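PDB 1X9G: putative MAR1 from Leishmania donovani, which is of unknown function but belongs to the isochorismatase superfamily and is a putative ribonuclease. Local coordinates for residues D127-D130 and R134-L137. Numbering follows the deposited sequence.
Sequences DLLD and RVFL
V135 meets the last turn of helix 117-130 through one methyl, CG1, which touches the side chains of both L128 and L129. CG1 lies 3.7 Å from L128 CB, so it is the root of that leucine that is touched rather than its branches. L129 CD2 comes to 3.6 Å from the same V135 CG1, with L129 CG a little behind at 4.1 Å. The CB of L129 does not point at the strand; with CG set opposite the carbonyl carbon and beside the backbone N (chi1 -73°), the end of the side chain is carried nearer the strand, where CD2 meets the valine methyl. The side chains of L129 and V135 cross at roughly a right angle, methyl against methyl. The contact is apolar, with no hydrogen bond between segments 127-130 and 134-137, and its three touching residues are buried. It joins the helix and the second strand of the beta-alpha-beta unit made of strand 109-115, helix 117-130 and strand 134-143, in the parallel sheet. Strand 134-143 runs between strands 109-115 and 164-167: L128 reaches V112 on the former, L129 touches C164 on the latter, and V125, one turn earlier in the helix, also packs on V135.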
# COMPACT_ATOMS: atom_id res chain seq x y z
N ASP A 127 -17.64 10.75 5.61
CA ASP A 127 -18.91 11.02 6.36
C ASP A 127 -19.64 9.73 6.80
O ASP A 127 -19.99 9.57 7.96
CB ASP A 127 -19.88 11.93 5.58
CG ASP A 127 -19.39 13.40 5.44
OD1 ASP A 127 -19.82 14.02 4.46
OD2 ASP A 127 -18.63 13.95 6.29
N LEU A 128 -19.85 8.82 5.86
CA LEU A 128 -20.30 7.48 6.19
C LEU A 128 -19.51 6.84 7.33
O LEU A 128 -20.10 6.28 8.26
CB LEU A 128 -20.23 6.59 4.96
CG LEU A 128 -21.45 6.46 4.03
CD1 LEU A 128 -22.68 7.32 4.49
CD2 LEU A 128 -21.07 6.66 2.52
N LEU A 129 -18.17 6.94 7.29
CA LEU A 129 -17.38 6.32 8.33
C LEU A 129 -17.67 6.94 9.67
O LEU A 129 -17.83 6.23 10.64
CB LEU A 129 -15.85 6.29 8.04
CG LEU A 129 -15.41 5.30 6.95
CD1 LEU A 129 -13.94 5.45 6.59
CD2 LEU A 129 -15.81 3.83 7.20
N ASP A 130 -17.73 8.27 9.70
CA ASP A 130 -18.17 9.00 10.89
C ASP A 130 -19.57 8.64 11.41
O ASP A 130 -19.84 8.80 12.59
CB ASP A 130 -18.04 10.50 10.66
CG ASP A 130 -16.61 10.95 10.87
OD1 ASP A 130 -15.77 10.86 9.92
OD2 ASP A 130 -16.29 11.32 12.02
N ARG A 134 -20.45 0.46 7.70
CA ARG A 134 -19.33 -0.14 6.98
C ARG A 134 -19.45 0.30 5.53
O ARG A 134 -20.54 0.23 4.94
CB ARG A 134 -19.26 -1.67 7.07
CG ARG A 134 -19.86 -2.29 8.30
CD ARG A 134 -18.99 -3.27 9.04
NE ARG A 134 -17.98 -3.99 8.24
CZ ARG A 134 -18.05 -5.28 7.91
NH1 ARG A 134 -19.10 -6.02 8.25
NH2 ARG A 134 -17.06 -5.82 7.20
N VAL A 135 -18.34 0.76 4.95
CA VAL A 135 -18.38 1.09 3.55
C VAL A 135 -17.59 0.17 2.61
O VAL A 135 -16.49 -0.28 2.93
CB VAL A 135 -18.34 2.66 3.26
CG1 VAL A 135 -18.19 3.49 4.49
CG2 VAL A 135 -17.42 3.03 2.14
N PHE A 136 -18.22 -0.16 1.48
CA PHE A 136 -17.70 -1.11 0.49
C PHE A 136 -17.78 -0.49 -0.86
O PHE A 136 -18.81 0.08 -1.22
CB PHE A 136 -18.51 -2.40 0.48
CG PHE A 136 -18.61 -3.04 1.82
CD1 PHE A 136 -19.59 -2.64 2.73
CD2 PHE A 136 -17.69 -4.03 2.20
CE1 PHE A 136 -19.67 -3.24 4.00
CE2 PHE A 136 -17.73 -4.62 3.45
CZ PHE A 136 -18.74 -4.24 4.35
N LEU A 137 -16.69 -0.57 -1.61
CA LEU A 137 -16.56 0.24 -2.80
C LEU A 137 -16.10 -0.64 -3.94
O LEU A 137 -15.08 -1.25 -3.85
CB LEU A 137 -15.54 1.39 -2.54
CG LEU A 137 -15.92 2.42 -1.45
CD1 LEU A 137 -14.83 2.62 -0.50
CD2 LEU A 137 -16.33 3.75 -2.10